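Local atomic coordinates of protein spaetzle C-106 (Drosophila melanogaster, PDB entry 3E07), a protein that acts, as a disulfide-linked homodimeric cytokine, as the ligand that activates the Toll receptor in antifungal defence and in dorsal-ventral patterning of the embryo. Residues A[12-17]-A[43-48]; A[72-77]-A[88-93]; A[67-72]-A[100-105]; A[16-21]-A[37-42]. All blocks are in the same frame, centred on the assembly; numbering follows the deposited sequence.

All four contacts are antiparallel strand pairings within a single cystine-knot domain. Contacts 1 and 4, with centres about 14 Å apart, follow one another along the ribbon of strands 12-17 and 39-47 and share Leu16 and Val17. Contacts 2 and 3, about 21 Å apart, lie in the sheet built on strand 65-80: contact 3 pairs its first half with strand 94-104, contact 2 its second half with strand 86-89, and Tyr72 belongs to both. Contacts 1 and 4 both close before contacts 2 and 3 open, yet contact 1 touches contact 3 where Gln70 bonds to the backbone of Glu45 and Cys47. Every contact reaches the second subunit, so both sheets help to build the dimer.

Contact 1 of 4, residues A[12-17]-A[43-48]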
loop_
_atom_site.group_PDB
_atom_site.type_symbol
_atom_site.label_atom_id
_atom_site.label_comp_id
_atom_site.label_asym_id
_atom_site.label_seq_id
_atom_site.Cartn_x
_atom_site.Cartn_y
_atom_site.Cartn_z
ATOM N N SER A 12 7.341 -8.894 -0.085
ATOM C CA SER A 12 7.589 -7.595 -0.694
ATOM C C SER A 12 8.762 -6.875 -0.042
ATOM O O SER A 12 9.168 -7.202 1.074
ATOM C CB SER A 12 6.326 -6.736 -0.614
ATOM O OG SER A 12 5.826 -6.730 0.703
ATOM N N ILE A 13 9.309 -5.895 -0.749
ATOM C CA ILE A 13 10.440 -5.130 -0.248
ATOM C C ILE A 13 10.088 -3.668 -0.001
ATOM O O ILE A 13 9.761 -2.939 -0.941
ATOM C CB ILE A 13 11.627 -5.160 -1.247
ATOM C CG1 ILE A 13 12.014 -6.606 -1.570
ATOM C CG2 ILE A 13 12.819 -4.407 -0.665
ATOM C CD1 ILE A 13 12.542 -7.403 -0.378
ATOM N N ARG A 14 10.138 -3.249 1.264
ATOM C CA ARG A 14 9.888 -1.851 1.633
ATOM C C ARG A 14 11.254 -1.171 1.486
ATOM O O ARG A 14 12.235 -1.618 2.081
ATOM C CB ARG A 14 9.407 -1.761 3.084
ATOM C CG ARG A 14 7.898 -1.841 3.293
ATOM C CD ARG A 14 7.315 -0.433 3.406
ATOM N NE ARG A 14 6.273 -0.329 4.427
ATOM C CZ ARG A 14 5.729 0.818 4.828
ATOM N NH1 ARG A 14 4.787 0.817 5.757
ATOM N NH2 ARG A 14 6.134 1.968 4.305
ATOM N N LYS A 15 11.337 -0.110 0.688
ATOM C CA LYS A 15 12.623 0.548 0.484
ATOM C C LYS A 15 12.496 2.054 0.247
ATOM O O LYS A 15 11.412 2.559 -0.023
ATOM C CB LYS A 15 13.346 -0.109 -0.705
ATOM C CG LYS A 15 12.791 0.327 -2.053
ATOM C CD LYS A 15 12.709 -0.801 -3.082
ATOM C CE LYS A 15 14.066 -1.234 -3.612
ATOM N NZ LYS A 15 14.885 -1.919 -2.576
ATOM N N LEU A 16 13.621 2.759 0.355
ATOM C CA LEU A 16 13.682 4.205 0.149
ATOM C C LEU A 16 14.184 4.529 -1.248
ATOM O O LEU A 16 15.203 4.015 -1.682
ATOM C CB LEU A 16 14.617 4.847 1.164
ATOM C CG LEU A 16 13.970 5.499 2.380
ATOM C CD1 LEU A 16 15.071 6.131 3.222
ATOM C CD2 LEU A 16 12.961 6.555 1.930
ATOM N N VAL A 17 13.477 5.400 -1.948
ATOM C CA VAL A 17 13.865 5.745 -3.302
ATOM C C VAL A 17 13.956 7.250 -3.488
ATOM O O VAL A 17 13.432 8.024 -2.681
ATOM C CB VAL A 17 12.863 5.144 -4.314
ATOM C CG1 VAL A 17 13.269 5.485 -5.740
ATOM C CG2 VAL A 17 12.816 3.644 -4.141
ATOM N N GLN A 43 9.277 6.484 0.247
ATOM C CA GLN A 43 9.099 5.132 0.776
ATOM C C GLN A 43 8.245 4.286 -0.164
ATOM O O GLN A 43 7.110 4.655 -0.456
ATOM C CB GLN A 43 8.399 5.177 2.130
ATOM C CG GLN A 43 9.312 5.343 3.322
ATOM C CD GLN A 43 8.540 5.337 4.619
ATOM O OE1 GLN A 43 7.442 4.783 4.693
ATOM N NE2 GLN A 43 9.113 5.939 5.656
ATOM N N ILE A 44 8.776 3.164 -0.644
ATOM C CA ILE A 44 7.991 2.311 -1.523
ATOM C C ILE A 44 7.946 0.850 -1.092
ATOM O O ILE A 44 8.769 0.397 -0.292
ATOM C CB ILE A 44 8.481 2.364 -2.992
ATOM C CG1 ILE A 44 9.758 1.544 -3.174
ATOM C CG2 ILE A 44 8.681 3.795 -3.408
ATOM C CD1 ILE A 44 10.227 1.451 -4.627
ATOM N N GLU A 45 6.947 0.131 -1.599
ATOM C CA GLU A 45 6.806 -1.287 -1.323
ATOM C C GLU A 45 6.631 -2.033 -2.634
ATOM O O GLU A 45 5.611 -1.880 -3.312
ATOM C CB GLU A 45 5.603 -1.582 -0.433
ATOM C CG GLU A 45 5.434 -3.084 -0.249
ATOM C CD GLU A 45 4.499 -3.462 0.876
ATOM O OE1 GLU A 45 4.747 -3.023 2.020
ATOM O OE2 GLU A 45 3.526 -4.210 0.620
ATOM N N GLU A 46 7.622 -2.838 -2.990
ATOM C CA GLU A 46 7.568 -3.619 -4.223
ATOM C C GLU A 46 7.249 -5.075 -3.921
ATOM O O GLU A 46 7.684 -5.607 -2.898
ATOM C CB GLU A 46 8.921 -3.600 -4.938
ATOM C CG GLU A 46 9.384 -2.273 -5.474
ATOM C CD GLU A 46 10.760 -2.383 -6.107
ATOM O OE1 GLU A 46 11.742 -2.615 -5.364
ATOM O OE2 GLU A 46 10.863 -2.256 -7.349
ATOM N N CYS A 47 6.503 -5.726 -4.805
ATOM C CA CYS A 47 6.222 -7.144 -4.625
ATOM C C CYS A 47 7.526 -7.879 -4.923
ATOM O O CYS A 47 8.255 -7.495 -5.837
ATOM C CB CYS A 47 5.186 -7.637 -5.632
ATOM S SG CYS A 47 3.427 -7.368 -5.254
ATOM N N GLU A 48 7.825 -8.927 -4.165
ATOM C CA GLU A 48 9.041 -9.684 -4.428
ATOM C C GLU A 48 8.770 -10.557 -5.654
ATOM O O GLU A 48 9.667 -10.857 -6.435
ATOM C CB GLU A 48 9.408 -10.559 -3.227
ATOM C CG GLU A 48 10.833 -11.089 -3.278
ATOM C CD GLU A 48 11.873 -9.991 -3.093
ATOM O OE1 GLU A 48 11.739 -8.929 -3.735
ATOM O OE2 GLU A 48 12.828 -10.195 -2.310
#
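Arg14 slants across Glu45 on one face of a two-stranded antiparallel ribbon, part of the cystine-knot fold, in which strands 12-17 and 43-47 run at 162° to each other. Backbone bonds at the Ile13-Glu46 and Lys15-Ile44 pairs hold the register, among them Ile44 N to Lys15 O at 2.8 Å. The guanidinium of Arg14 and the carboxylate of Glu45 are turned steeply, their planes 62° apart. Glu45 OE1 lies well out of the guanidinium plane, and the long salt bridge from Arg14 NE to Glu45 OE1, 3.9 Å, is an attraction of charges with no N-H directed at the oxygen. The firmer partners lie elsewhere: Arg14 bonds to the carbonyl of Tyr72 of the second subunit, while Glu45 OE2 takes the backbone N-H of Cys99 and a salt bridge from Lys100 of the second subunit. These links turn this face into dimer interface.

On the opposite face Lys15 and Ile44 lie side by side and point the same way. CG of Lys15 and CG1 of Ile44 each sit between the backbone N and the carbonyl carbon (chi1 76° in Ile44), which brings Lys15 CG to 3.5 Å from Ile44 CG1. Lys15 then bends repeatedly and passes Glu46 with its methylenes; Lys15 NZ stays 4.3 Å from Glu46 OE1, near enough for attraction but beyond a salt bridge. Two residues further along, Val17 crosses Ile44 at a slant and sets CG2 3.4 Å from Ile44 CD1.

Contact 2 of 4, residues A[72-77]-A[88-93]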
loop_
_atom_site.group_PDB
_atom_site.type_symbol
_atom_site.label_atom_id
_atom_site.label_comp_id
_atom_site.label_asym_id
_atom_site.label_seq_id
_atom_site.Cartn_x
_atom_site.Cartn_y
_atom_site.Cartn_z
ATOM N N TYR A 72 -0.248 0.717 -6.557
ATOM C CA TYR A 72 0.462 1.974 -6.673
ATOM C C TYR A 72 -0.391 3.140 -6.205
ATOM O O TYR A 72 -1.610 3.061 -6.186
ATOM C CB TYR A 72 0.824 2.251 -8.136
ATOM C CG TYR A 72 1.565 1.154 -8.860
ATOM C CD1 TYR A 72 2.959 1.152 -8.930
ATOM C CD2 TYR A 72 0.872 0.140 -9.518
ATOM C CE1 TYR A 72 3.641 0.178 -9.638
ATOM C CE2 TYR A 72 1.546 -0.838 -10.231
ATOM C CZ TYR A 72 2.935 -0.810 -10.290
ATOM O OH TYR A 72 3.604 -1.761 -11.023
ATOM N N THR A 73 0.278 4.225 -5.836
ATOM C CA THR A 73 -0.374 5.478 -5.477
ATOM C C THR A 73 0.292 6.445 -6.473
ATOM O O THR A 73 1.271 6.067 -7.134
ATOM C CB THR A 73 -0.046 5.931 -4.047
ATOM O OG1 THR A 73 1.363 6.163 -3.927
ATOM C CG2 THR A 73 -0.484 4.884 -3.036
ATOM N N GLN A 74 -0.230 7.662 -6.612
ATOM C CA GLN A 74 0.380 8.624 -7.537
ATOM C C GLN A 74 -0.023 10.065 -7.241
ATOM O O GLN A 74 -1.061 10.306 -6.618
ATOM C CB GLN A 74 0.054 8.262 -9.001
ATOM C CG GLN A 74 -1.407 8.032 -9.327
ATOM C CD GLN A 74 -1.646 7.635 -10.788
ATOM O OE1 GLN A 74 -1.330 8.386 -11.714
ATOM N NE2 GLN A 74 -2.213 6.452 -10.993
ATOM N N GLN A 75 0.807 11.019 -7.666
ATOM C CA GLN A 75 0.499 12.433 -7.438
ATOM C C GLN A 75 -0.858 12.740 -8.053
ATOM O O GLN A 75 -1.090 12.472 -9.239
ATOM C CB GLN A 75 1.553 13.347 -8.071
ATOM C CG GLN A 75 1.383 14.824 -7.690
ATOM C CD GLN A 75 2.232 15.763 -8.537
ATOM O OE1 GLN A 75 1.991 15.930 -9.737
ATOM N NE2 GLN A 75 3.230 16.379 -7.915
ATOM N N THR A 76 -1.747 13.305 -7.244
ATOM C CA THR A 76 -3.094 13.625 -7.699
ATOM C C THR A 76 -3.455 15.095 -7.512
ATOM O O THR A 76 -3.647 15.564 -6.384
ATOM C CB THR A 76 -4.138 12.787 -6.949
ATOM O OG1 THR A 76 -3.768 11.401 -7.000
ATOM C CG2 THR A 76 -5.502 12.972 -7.583
ATOM N N LEU A 77 -3.556 15.812 -8.625
ATOM C CA LEU A 77 -3.890 17.229 -8.601
ATOM C C LEU A 77 -5.345 17.409 -8.988
ATOM O O LEU A 77 -5.799 16.922 -10.030
ATOM C CB LEU A 77 -2.987 17.991 -9.572
ATOM C CG LEU A 77 -1.495 17.776 -9.297
ATOM C CD1 LEU A 77 -0.660 18.465 -10.365
ATOM C CD2 LEU A 77 -1.163 18.308 -7.909
ATOM N N VAL A 88 -9.251 16.553 -12.967
ATOM C CA VAL A 88 -8.153 15.816 -12.350
ATOM C C VAL A 88 -6.929 15.652 -13.247
ATOM O O VAL A 88 -7.037 15.380 -14.441
ATOM C CB VAL A 88 -8.587 14.395 -11.917
ATOM C CG1 VAL A 88 -7.534 13.798 -10.996
ATOM C CG2 VAL A 88 -9.947 14.439 -11.237
ATOM N N VAL A 89 -5.762 15.831 -12.651
ATOM C CA VAL A 89 -4.511 15.644 -13.358
ATOM C C VAL A 89 -3.670 14.636 -12.572
ATOM O O VAL A 89 -3.389 14.826 -11.388
ATOM C CB VAL A 89 -3.727 16.961 -13.500
ATOM C CG1 VAL A 89 -2.341 16.683 -14.072
ATOM C CG2 VAL A 89 -4.481 17.912 -14.405
ATOM N N GLN A 90 -3.308 13.546 -13.233
ATOM C CA GLN A 90 -2.486 12.508 -12.628
ATOM C C GLN A 90 -1.418 12.172 -13.660
ATOM O O GLN A 90 -1.396 11.073 -14.225
ATOM C CB GLN A 90 -3.333 11.274 -12.289
ATOM C CG GLN A 90 -4.173 11.447 -11.044
ATOM C CD GLN A 90 -4.921 10.185 -10.646
ATOM O OE1 GLN A 90 -5.749 9.668 -11.407
ATOM N NE2 GLN A 90 -4.642 9.690 -9.444
ATOM N N ASN A 91 -0.539 13.137 -13.905
ATOM C CA ASN A 91 0.515 12.979 -14.901
ATOM C C ASN A 91 1.909 12.726 -14.336
ATOM O O ASN A 91 2.909 13.006 -14.994
ATOM C CB ASN A 91 0.552 14.205 -15.825
ATOM C CG ASN A 91 0.995 15.468 -15.100
ATOM O OD1 ASN A 91 1.261 15.452 -13.898
ATOM N ND2 ASN A 91 1.080 16.569 -15.833
ATOM N N SER A 92 1.988 12.202 -13.121
ATOM C CA SER A 92 3.294 11.910 -12.554
ATOM C C SER A 92 3.596 10.412 -12.716
ATOM O O SER A 92 2.915 9.718 -13.462
ATOM C CB SER A 92 3.329 12.317 -11.083
ATOM O OG SER A 92 4.654 12.282 -10.596
ATOM N N PHE A 93 4.625 9.924 -12.033
ATOM C CA PHE A 93 5.007 8.513 -12.095
ATOM C C PHE A 93 4.274 7.706 -11.009
ATOM O O PHE A 93 3.882 8.251 -9.980
ATOM C CB PHE A 93 6.520 8.392 -11.899
ATOM C CG PHE A 93 7.034 9.200 -10.746
ATOM C CD1 PHE A 93 6.779 8.807 -9.439
ATOM C CD2 PHE A 93 7.716 10.390 -10.964
ATOM C CE1 PHE A 93 7.192 9.591 -8.360
ATOM C CE2 PHE A 93 8.134 11.182 -9.891
ATOM C CZ PHE A 93 7.870 10.781 -8.588
HETATM O O HOH W 1 0.191 10.956 -11.135
#
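Gln90 lays its carboxamide against that of Gln74, the two planes only 25° apart and stacked while the side chains themselves cross at about a right angle. The overlap lies beside the paired end of the beta hairpin formed by strands 65-80 and 86-89. Gln90 NE2 sits 3.6 Å from Gln74 CG, and the same nitrogen donates to Thr76 OG1 at 3.1 Å, a bent bond (142° at the hydrogen) tilted out of the amide plane. Thr76 OG1 in turn donates to Gln74 O, rising above that carbonyl plane; the hydroxyl can do so because it stands beside its own backbone N (chi1 -51°). One hydroxyl thus passes the link from the Gln90 amide to the backbone of the facing strand and holds the amide at that end.

Regular pairing is confined to Leu77 and Val89, where Val89 N meets Leu77 O at 2.8 Å and the reverse bond is nearly as short. Thr76 and Leu77 also join a strand of the second subunit, so the sheet continues across the dimer. Toward Phe93 the chains spread apart, with Gln75 CB resting 3.6 Å from Ser92 CB. A water links the two segments there: it donates to Gln74 OE1 and, at 2.7 Å, to Gln75 O, while its own oxygen accepts the N-H of Ser92, 3.0 Å from Ser92 N.

Contact 3 of 4, residues A[67-72]-A[100-105]; sequences ICKQHY and KCALKT
Strands 67-72 and 100-104 cross at 120°, a strongly twisted antiparallel pairing in which Ile67-Ala102 and Lys69-Lys100 are hydrogen-bonded pairs flanking the non-hydrogen-bonded Cys68-Cys101. The bonds run both ways, from Lys69 N to Lys100 O at 2.7 Å and from Ala102 N to Ile67 O at 2.9 Å. At the Ile67 end, Ile67 and Lys104 slant across each other; CD1 of Ile67 lies 3.6 Å from CD of Lys104 and so meets the methylene part of a chain bent at three torsions. Next to them the aliphatic run of Lys69 passes over Ala102, its CD 3.9 Å from the methyl CB, before its ammonium reaches Glu6 of the second subunit. The other face bears the half-cystines of the cystine knot: Cys68 is joined to Cys10 and Cys101 to Cys54, so neighbouring strands each send a disulfide to a different part of the chain. Back on the face of Ile67 and Ala102, the side chains of His71 and Lys100 cross at about a right angle, their closest carbons modelled too near for the distance to be trusted. Beyond the ring, Lys100 NZ bonds to Cys99 O and forms a salt bridge with Glu45, both of the second subunit.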
loop_
_atom_site.group_PDB
_atom_site.type_symbol
_atom_site.label_atom_id
_atom_site.label_comp_id
_atom_site.label_asym_id
_atom_site.label_seq_id
_atom_site.Cartn_x
_atom_site.Cartn_y
_atom_site.Cartn_z
ATOM N N ILE A 67 -3.131 -14.521 -6.743
ATOM C CA ILE A 67 -1.863 -14.024 -7.228
ATOM C C ILE A 67 -1.469 -12.749 -6.490
ATOM O O ILE A 67 -2.324 -11.962 -6.097
ATOM C CB ILE A 67 -1.922 -13.718 -8.717
ATOM C CG1 ILE A 67 -3.047 -12.716 -8.971
ATOM C CG2 ILE A 67 -2.109 -15.019 -9.505
ATOM C CD1 ILE A 67 -3.130 -12.219 -10.399
ATOM N N CYS A 68 -0.169 -12.573 -6.283
ATOM C CA CYS A 68 0.361 -11.376 -5.637
ATOM C C CYS A 68 0.225 -10.208 -6.598
ATOM O O CYS A 68 0.655 -10.286 -7.747
ATOM C CB CYS A 68 1.832 -11.583 -5.257
ATOM S SG CYS A 68 1.976 -12.834 -3.945
ATOM N N LYS A 69 -0.378 -9.129 -6.122
ATOM C CA LYS A 69 -0.595 -7.962 -6.948
ATOM C C LYS A 69 0.096 -6.709 -6.436
ATOM O O LYS A 69 0.039 -6.389 -5.244
ATOM C CB LYS A 69 -2.096 -7.681 -7.072
ATOM C CG LYS A 69 -2.629 -7.792 -8.487
ATOM C CD LYS A 69 -4.003 -7.159 -8.609
ATOM C CE LYS A 69 -3.962 -5.672 -8.270
ATOM N NZ LYS A 69 -5.291 -5.017 -8.404
ATOM N N GLN A 70 0.740 -6.000 -7.354
ATOM C CA GLN A 70 1.432 -4.755 -7.037
ATOM C C GLN A 70 0.434 -3.593 -7.100
ATOM O O GLN A 70 -0.274 -3.428 -8.102
ATOM C CB GLN A 70 2.558 -4.516 -8.053
ATOM C CG GLN A 70 3.381 -3.261 -7.793
ATOM C CD GLN A 70 4.178 -3.332 -6.482
ATOM O OE1 GLN A 70 5.127 -4.112 -6.352
ATOM N NE2 GLN A 70 3.784 -2.520 -5.506
ATOM N N HIS A 71 0.370 -2.800 -6.036
ATOM C CA HIS A 71 -0.510 -1.633 -5.992
ATOM C C HIS A 71 0.341 -0.369 -6.065
ATOM O O HIS A 71 1.510 -0.379 -5.674
ATOM C CB HIS A 71 -1.333 -1.623 -4.704
ATOM C CG HIS A 71 -2.476 -2.587 -4.712
ATOM N ND1 HIS A 71 -3.290 -2.793 -3.618
ATOM C CD2 HIS A 71 -2.975 -3.372 -5.699
ATOM C CE1 HIS A 71 -4.238 -3.657 -3.931
ATOM N NE2 HIS A 71 -4.068 -4.023 -5.190
ATOM N N TYR A 72 -0.248 0.717 -6.557
ATOM C CA TYR A 72 0.462 1.974 -6.673
ATOM C C TYR A 72 -0.391 3.140 -6.205
ATOM O O TYR A 72 -1.610 3.061 -6.186
ATOM C CB TYR A 72 0.824 2.251 -8.136
ATOM C CG TYR A 72 1.565 1.154 -8.860
ATOM C CD1 TYR A 72 2.959 1.152 -8.930
ATOM C CD2 TYR A 72 0.872 0.140 -9.518
ATOM C CE1 TYR A 72 3.641 0.178 -9.638
ATOM C CE2 TYR A 72 1.546 -0.838 -10.231
ATOM C CZ TYR A 72 2.935 -0.810 -10.290
ATOM O OH TYR A 72 3.604 -1.761 -11.023
ATOM N N LYS A 100 -0.213 -7.033 -2.272
ATOM C CA LYS A 100 -1.206 -7.853 -1.600
ATOM C C LYS A 100 -1.785 -8.939 -2.494
ATOM O O LYS A 100 -1.678 -8.885 -3.728
ATOM C CB LYS A 100 -2.323 -6.978 -1.021
ATOM C CG LYS A 100 -3.073 -6.146 -2.021
ATOM C CD LYS A 100 -4.331 -5.529 -1.390
ATOM C CE LYS A 100 -4.016 -4.514 -0.300
ATOM N NZ LYS A 100 -5.264 -3.905 0.265
ATOM N N CYS A 101 -2.389 -9.933 -1.849
ATOM C CA CYS A 101 -2.977 -11.078 -2.514
ATOM C C CYS A 101 -4.360 -10.798 -3.113
ATOM O O CYS A 101 -5.301 -10.381 -2.434
ATOM C CB CYS A 101 -3.053 -12.262 -1.530
ATOM S SG CYS A 101 -3.560 -13.832 -2.311
ATOM N N ALA A 102 -4.466 -11.039 -4.406
ATOM C CA ALA A 102 -5.710 -10.836 -5.125
ATOM C C ALA A 102 -6.236 -12.188 -5.601
ATOM O O ALA A 102 -5.546 -12.934 -6.302
ATOM C CB ALA A 102 -5.470 -9.910 -6.329
ATOM N N LEU A 103 -7.467 -12.489 -5.213
ATOM C CA LEU A 103 -8.088 -13.735 -5.610
ATOM C C LEU A 103 -8.823 -13.511 -6.929
ATOM O O LEU A 103 -9.920 -12.961 -6.942
ATOM C CB LEU A 103 -9.067 -14.202 -4.524
ATOM C CG LEU A 103 -8.520 -14.289 -3.089
ATOM C CD1 LEU A 103 -9.649 -14.673 -2.178
ATOM C CD2 LEU A 103 -7.395 -15.294 -2.978
ATOM N N LYS A 104 -8.211 -13.916 -8.035
ATOM C CA LYS A 104 -8.837 -13.767 -9.346
ATOM C C LYS A 104 -10.009 -14.742 -9.443
ATOM O O LYS A 104 -9.830 -15.966 -9.337
ATOM C CB LYS A 104 -7.830 -14.070 -10.461
ATOM C CG LYS A 104 -6.502 -13.343 -10.313
ATOM C CD LYS A 104 -6.660 -11.834 -10.439
ATOM C CE LYS A 104 -6.737 -11.400 -11.898
ATOM N NZ LYS A 104 -7.791 -12.123 -12.663
ATOM N N THR A 105 -11.208 -14.195 -9.630
ATOM C CA THR A 105 -12.415 -15.006 -9.740
ATOM C C THR A 105 -12.423 -15.885 -10.994
ATOM O O THR A 105 -12.048 -15.441 -12.091
ATOM C CB THR A 105 -13.686 -14.116 -9.751
ATOM O OG1 THR A 105 -13.922 -13.608 -8.430
ATOM C CG2 THR A 105 -14.902 -14.914 -10.214
#

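Contact 4 of 4, residues A[16-21]-A[37-42]; sequences LVYPKK and EYKQAI
Ala41 is packed from two directions, by Leu16 and by the Tyr18 ring, where the two-stranded antiparallel ribbon of the cystine-knot domain comes to its end. Leu16 brings CD2 to 3.5 Å from Ala41 CB. The same methyl stands over the centre of one face of the Tyr18 ring, 4.3 Å from Tyr18 CZ. The ring swings back to this place although its CB points away from strand 39-42: its CG lies anti to the carbonyl carbon (chi1 -71°). Lys39 approaches the same ring differently, at its edge and near its plane, with CB 3.9 Å from Tyr18 CE1.

Next to this packing, Val17 and Ile42 form the last hydrogen-bonded pair of the ribbon, with Val17 N donating to Ile42 O at 2.8 Å; the return bond is modelled so short that its length is doubtful. Residues 16-19 and 39-42 run 110° apart, and the chain segments separate past that pair. Pro19 still faces strand 39-42, but its ring is modelled too close to Ile42 for its contacts to be certain.

The loose side is the exposed one, made by Lys39 and Gln40, with residues 20-21 leading off without touching 37-42. Strand 39-42 is nonetheless held from elsewhere: Lys39, Gln40 and Ala41 pair with a strand of the second subunit. Beyond CB the Lys39 chain turns from the ring, and its NZ donates to Glu37 O at 3.0 Å from well above the carbonyl plane.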
loop_
_atom_site.group_PDB
_atom_site.type_symbol
_atom_site.label_atom_id
_atom_site.label_comp_id
_atom_site.label_asym_id
_atom_site.label_seq_id
_atom_site.Cartn_x
_atom_site.Cartn_y
_atom_site.Cartn_z
ATOM N N LEU A 16 13.621 2.759 0.355
ATOM C CA LEU A 16 13.682 4.205 0.149
ATOM C C LEU A 16 14.184 4.529 -1.248
ATOM O O LEU A 16 15.203 4.015 -1.682
ATOM C CB LEU A 16 14.617 4.847 1.164
ATOM C CG LEU A 16 13.970 5.499 2.380
ATOM C CD1 LEU A 16 15.071 6.131 3.222
ATOM C CD2 LEU A 16 12.961 6.555 1.930
ATOM N N VAL A 17 13.477 5.400 -1.948
ATOM C CA VAL A 17 13.865 5.745 -3.302
ATOM C C VAL A 17 13.956 7.250 -3.488
ATOM O O VAL A 17 13.432 8.024 -2.681
ATOM C CB VAL A 17 12.863 5.144 -4.314
ATOM C CG1 VAL A 17 13.269 5.485 -5.740
ATOM C CG2 VAL A 17 12.816 3.644 -4.141
ATOM N N TYR A 18 14.628 7.655 -4.559
ATOM C CA TYR A 18 14.807 9.066 -4.869
ATOM C C TYR A 18 14.204 9.466 -6.214
ATOM O O TYR A 18 14.407 8.799 -7.232
ATOM C CB TYR A 18 16.291 9.411 -4.882
ATOM C CG TYR A 18 16.955 9.422 -3.537
ATOM C CD1 TYR A 18 17.228 10.624 -2.889
ATOM C CD2 TYR A 18 17.361 8.236 -2.926
ATOM C CE1 TYR A 18 17.902 10.649 -1.669
ATOM C CE2 TYR A 18 18.033 8.247 -1.703
ATOM C CZ TYR A 18 18.307 9.460 -1.084
ATOM O OH TYR A 18 19.026 9.496 0.092
ATOM N N PRO A 19 13.437 10.565 -6.232
ATOM C CA PRO A 19 12.847 10.997 -7.501
ATOM C C PRO A 19 14.011 11.646 -8.241
ATOM O O PRO A 19 14.834 12.329 -7.628
ATOM C CB PRO A 19 11.795 12.019 -7.069
ATOM C CG PRO A 19 11.514 11.658 -5.625
ATOM C CD PRO A 19 12.888 11.345 -5.112
ATOM N N LYS A 20 14.104 11.433 -9.545
ATOM C CA LYS A 20 15.216 12.003 -10.289
ATOM C C LYS A 20 14.815 12.569 -11.643
ATOM O O LYS A 20 14.432 11.833 -12.551
ATOM C CB LYS A 20 16.321 10.940 -10.426
ATOM C CG LYS A 20 15.798 9.509 -10.593
ATOM C CD LYS A 20 16.778 8.444 -10.078
ATOM C CE LYS A 20 18.059 8.359 -10.902
ATOM N NZ LYS A 20 18.950 9.536 -10.717
ATOM N N LYS A 21 14.900 13.893 -11.758
ATOM C CA LYS A 21 14.547 14.589 -12.991
ATOM C C LYS A 21 15.317 14.043 -14.188
ATOM O O LYS A 21 14.911 14.231 -15.334
ATOM C CB LYS A 21 14.817 16.093 -12.856
ATOM N N GLU A 37 19.943 20.466 3.368
ATOM C CA GLU A 37 20.627 19.644 2.372
ATOM C C GLU A 37 20.066 18.233 2.419
ATOM O O GLU A 37 20.722 17.268 2.022
ATOM C CB GLU A 37 22.142 19.600 2.603
ATOM C CG GLU A 37 22.595 18.845 3.844
ATOM C CD GLU A 37 24.045 18.389 3.738
ATOM O OE1 GLU A 37 24.874 19.163 3.212
ATOM O OE2 GLU A 37 24.359 17.259 4.180
ATOM N N TYR A 38 18.848 18.123 2.934
ATOM C CA TYR A 38 18.163 16.844 3.008
ATOM C C TYR A 38 17.341 16.700 1.730
ATOM O O TYR A 38 16.627 17.619 1.338
ATOM C CB TYR A 38 17.251 16.800 4.236
ATOM C CG TYR A 38 18.002 16.695 5.541
ATOM C CD1 TYR A 38 17.865 15.570 6.353
ATOM C CD2 TYR A 38 18.872 17.708 5.951
ATOM C CE1 TYR A 38 18.579 15.449 7.546
ATOM C CE2 TYR A 38 19.592 17.598 7.141
ATOM C CZ TYR A 38 19.443 16.463 7.932
ATOM O OH TYR A 38 20.169 16.331 9.094
ATOM N N LYS A 39 17.473 15.561 1.063
ATOM C CA LYS A 39 16.731 15.327 -0.160
ATOM C C LYS A 39 15.483 14.549 0.199
ATOM O O LYS A 39 15.422 13.897 1.238
ATOM C CB LYS A 39 17.563 14.515 -1.161
ATOM C CG LYS A 39 19.021 14.928 -1.273
ATOM C CD LYS A 39 19.188 16.409 -1.584
ATOM C CE LYS A 39 20.660 16.749 -1.795
ATOM N NZ LYS A 39 21.517 16.274 -0.664
ATOM N N GLN A 40 14.484 14.625 -0.668
ATOM C CA GLN A 40 13.245 13.907 -0.448
ATOM C C GLN A 40 13.448 12.481 -0.926
ATOM O O GLN A 40 13.882 12.240 -2.055
ATOM C CB GLN A 40 12.107 14.556 -1.230
ATOM C CG GLN A 40 10.745 13.967 -0.935
ATOM C CD GLN A 40 9.912 13.786 -2.190
ATOM O OE1 GLN A 40 8.682 13.833 -2.143
ATOM N NE2 GLN A 40 10.581 13.563 -3.320
ATOM N N ALA A 41 13.159 11.533 -0.050
ATOM C CA ALA A 41 13.291 10.138 -0.401
ATOM C C ALA A 41 11.895 9.561 -0.254
ATOM O O ALA A 41 11.196 9.838 0.720
ATOM C CB ALA A 41 14.276 9.446 0.530
ATOM N N ILE A 42 11.498 8.758 -1.228
ATOM C CA ILE A 42 10.164 8.183 -1.236
ATOM C C ILE A 42 10.112 6.741 -0.756
ATOM O O ILE A 42 10.817 5.882 -1.285
ATOM C CB ILE A 42 9.574 8.266 -2.667
ATOM C CG1 ILE A 42 9.475 9.735 -3.086
ATOM C CG2 ILE A 42 8.215 7.576 -2.728
ATOM C CD1 ILE A 42 9.093 9.944 -4.531
#